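Side-chain contact in hemolysin activator protein CdiB (Acinetobacter baumannii ACICU, PDB 6WIL), which probably transports its partner toxin across the outer membrane in contact-dependent growth inhibition, as a two-partner secretion pore of the Omp85 superfamily: residues K19-Q24 against S270-Y275. Sequence-based numbering, arbitrary orientation.
Sequences KELNQQ and SYFISY
Leu-21 and Asn-22, neighbours on a helix, both meet the aromatic ring of Phe-272 on a barrel strand. Leu-21 brings one methyl group over a ring face: CD2 stands 4.0 Å from the ring centroid, 28° off the ring normal, a CH-pi contact. The methyl is displaced toward one flank of the ring, with Leu-21 CD2 coming 3.6 Å from Phe-272 CD2. Each CB of this pair points at the opposing segment, and the two side chains run past each other in opposite senses rather than meeting end on. In Phe-272, with CG anti to the backbone N (chi1 177°), the ring reaches out from the strand toward the helix.

Asn-22 reaches the far end of the same ring. Its CB is not aimed at the strand, but with chi1 at -98°, away from the staggered values, the amide end lies nearer the strand than the direction of CB suggests, and Asn-22 OD1 rests 3.3 Å from Phe-272 CZ. The amide and ring planes are steeply inclined, 71° apart, and the oxygen approaches obliquely. No hydrogen bond joins the two segments, and the surface buried between them is a modest 151 Å².

The helix 8-27 lies inside the barrel, consistent with the N-terminal plug helix of two-partner secretion transporters, and strand 266-279 forms part of the surrounding wall. Leu-18 and Leu-25 of the same helix also touch Phe-272, and Ser-287 and Asn-289 of the adjacent strand 282-295 touch its side chain as well. Two residues before Phe-272 on the strand, Ser-270 OG is hydrogen-bonded to Gln-14 NE2 of the helix and to Asn-289 ND2 of strand 282-295, while backbone hydrogen bonding pairs Phe-272 with Asn-255 of the antiparallel strand 251-261.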
loop_
_atom_site.group_PDB
_atom_site.type_symbol
_atom_site.label_atom_id
_atom_site.label_comp_id
_atom_site.label_asym_id
_atom_site.label_seq_id
_atom_site.Cartn_x
_atom_site.Cartn_y
_atom_site.Cartn_z
ATOM N N LYS A 19 -10.207 8.730 -3.711
ATOM C CA LYS A 19 -9.053 8.284 -2.941
ATOM C C LYS A 19 -9.346 6.975 -2.219
ATOM O O LYS A 19 -8.488 6.087 -2.165
ATOM C CB LYS A 19 -8.624 9.369 -1.952
ATOM C CG LYS A 19 -7.800 10.487 -2.584
ATOM C CD LYS A 19 -6.459 10.632 -1.877
ATOM C CE LYS A 19 -5.506 11.570 -2.600
ATOM N NZ LYS A 19 -5.908 13.001 -2.504
ATOM N N GLU A 20 -10.555 6.831 -1.670
ATOM C CA GLU A 20 -10.918 5.579 -1.016
ATOM C C GLU A 20 -10.936 4.426 -2.012
ATOM O O GLU A 20 -10.502 3.313 -1.693
ATOM C CB GLU A 20 -12.272 5.725 -0.323
ATOM C CG GLU A 20 -12.634 4.566 0.591
ATOM C CD GLU A 20 -13.609 4.971 1.684
ATOM O OE1 GLU A 20 -14.805 4.620 1.584
ATOM O OE2 GLU A 20 -13.177 5.654 2.637
ATOM N N LEU A 21 -11.413 4.682 -3.234
ATOM C CA LEU A 21 -11.459 3.639 -4.256
ATOM C C LEU A 21 -10.059 3.198 -4.667
ATOM O O LEU A 21 -9.805 2.000 -4.830
ATOM C CB LEU A 21 -12.246 4.131 -5.472
ATOM C CG LEU A 21 -12.135 3.308 -6.762
ATOM C CD1 LEU A 21 -12.679 1.904 -6.570
ATOM C CD2 LEU A 21 -12.845 4.007 -7.914
ATOM N N ASN A 22 -9.141 4.152 -4.848
ATOM C CA ASN A 22 -7.774 3.799 -5.223
ATOM C C ASN A 22 -7.083 3.010 -4.120
ATOM O O ASN A 22 -6.297 2.097 -4.400
ATOM C CB ASN A 22 -6.974 5.058 -5.554
ATOM C CG ASN A 22 -6.909 5.334 -7.039
ATOM O OD1 ASN A 22 -6.912 4.410 -7.854
ATOM N ND2 ASN A 22 -6.847 6.609 -7.401
ATOM N N GLN A 23 -7.360 3.349 -2.860
ATOM C CA GLN A 23 -6.771 2.603 -1.755
ATOM C C GLN A 23 -7.285 1.169 -1.727
ATOM O O GLN A 23 -6.522 0.232 -1.465
ATOM C CB GLN A 23 -7.067 3.307 -0.430
ATOM C CG GLN A 23 -6.231 2.799 0.731
ATOM C CD GLN A 23 -4.748 3.054 0.526
ATOM O OE1 GLN A 23 -4.002 2.157 0.134
ATOM N NE2 GLN A 23 -4.315 4.285 0.790
ATOM N N GLN A 24 -8.578 0.978 -2.003
ATOM C CA GLN A 24 -9.148 -0.365 -1.995
ATOM C C GLN A 24 -8.593 -1.218 -3.125
ATOM O O GLN A 24 -8.425 -2.431 -2.958
ATOM C CB GLN A 24 -10.672 -0.290 -2.085
ATOM C CG GLN A 24 -11.332 0.318 -0.859
ATOM C CD GLN A 24 -12.810 0.589 -1.063
ATOM O OE1 GLN A 24 -13.368 0.298 -2.122
ATOM N NE2 GLN A 24 -13.453 1.156 -0.048
ATOM N N SER A 270 -19.955 9.155 -12.501
ATOM C CA SER A 270 -18.499 9.073 -12.434
ATOM C C SER A 270 -18.001 7.804 -13.112
ATOM O O SER A 270 -18.489 6.709 -12.818
ATOM C CB SER A 270 -18.021 9.113 -10.977
ATOM O OG SER A 270 -16.626 8.882 -10.888
ATOM N N TYR A 271 -17.022 7.959 -14.003
ATOM C CA TYR A 271 -16.368 6.854 -14.694
ATOM C C TYR A 271 -14.898 6.827 -14.296
ATOM O O TYR A 271 -14.231 7.866 -14.316
ATOM C CB TYR A 271 -16.514 7.003 -16.216
ATOM C CG TYR A 271 -15.813 5.944 -17.046
ATOM C CD1 TYR A 271 -14.442 6.010 -17.288
ATOM C CD2 TYR A 271 -16.524 4.894 -17.611
ATOM C CE1 TYR A 271 -13.801 5.049 -18.048
ATOM C CE2 TYR A 271 -15.890 3.930 -18.380
ATOM C CZ TYR A 271 -14.531 4.013 -18.593
ATOM O OH TYR A 271 -13.898 3.058 -19.354
ATOM N N PHE A 272 -14.392 5.640 -13.956
ATOM C CA PHE A 272 -13.020 5.474 -13.485
ATOM C C PHE A 272 -12.411 4.219 -14.091
ATOM O O PHE A 272 -13.017 3.145 -14.046
ATOM C CB PHE A 272 -12.972 5.392 -11.955
ATOM C CG PHE A 272 -11.598 5.137 -11.398
ATOM C CD1 PHE A 272 -10.713 6.185 -11.196
ATOM C CD2 PHE A 272 -11.197 3.853 -11.059
ATOM C CE1 PHE A 272 -9.450 5.955 -10.676
ATOM C CE2 PHE A 272 -9.937 3.619 -10.538
ATOM C CZ PHE A 272 -9.062 4.671 -10.345
ATOM N N ILE A 273 -11.208 4.353 -14.642
ATOM C CA ILE A 273 -10.476 3.235 -15.223
ATOM C C ILE A 273 -9.058 3.246 -14.673
ATOM O O ILE A 273 -8.420 4.301 -14.596
ATOM C CB ILE A 273 -10.469 3.295 -16.764
ATOM C CG1 ILE A 273 -9.448 2.312 -17.341
ATOM C CG2 ILE A 273 -10.189 4.705 -17.242
ATOM C CD1 ILE A 273 -9.445 2.255 -18.849
ATOM N N SER A 274 -8.567 2.074 -14.284
ATOM C CA SER A 274 -7.228 1.938 -13.728
ATOM C C SER A 274 -6.544 0.740 -14.365
ATOM O O SER A 274 -7.144 -0.334 -14.482
ATOM C CB SER A 274 -7.279 1.778 -12.207
ATOM O OG SER A 274 -5.997 1.972 -11.636
ATOM N N TYR A 275 -5.296 0.929 -14.784
ATOM C CA TYR A 275 -4.474 -0.145 -15.319
ATOM C C TYR A 275 -3.151 -0.177 -14.569
ATOM O O TYR A 275 -2.560 0.870 -14.291
ATOM C CB TYR A 275 -4.233 0.039 -16.815
ATOM C CG TYR A 275 -3.518 -1.114 -17.479
ATOM C CD1 TYR A 275 -4.107 -2.371 -17.557
ATOM C CD2 TYR A 275 -2.266 -0.940 -18.053
ATOM C CE1 TYR A 275 -3.463 -3.425 -18.177
ATOM C CE2 TYR A 275 -1.615 -1.989 -18.677
ATOM C CZ TYR A 275 -2.216 -3.228 -18.733
ATOM O OH TYR A 275 -1.564 -4.272 -19.350
#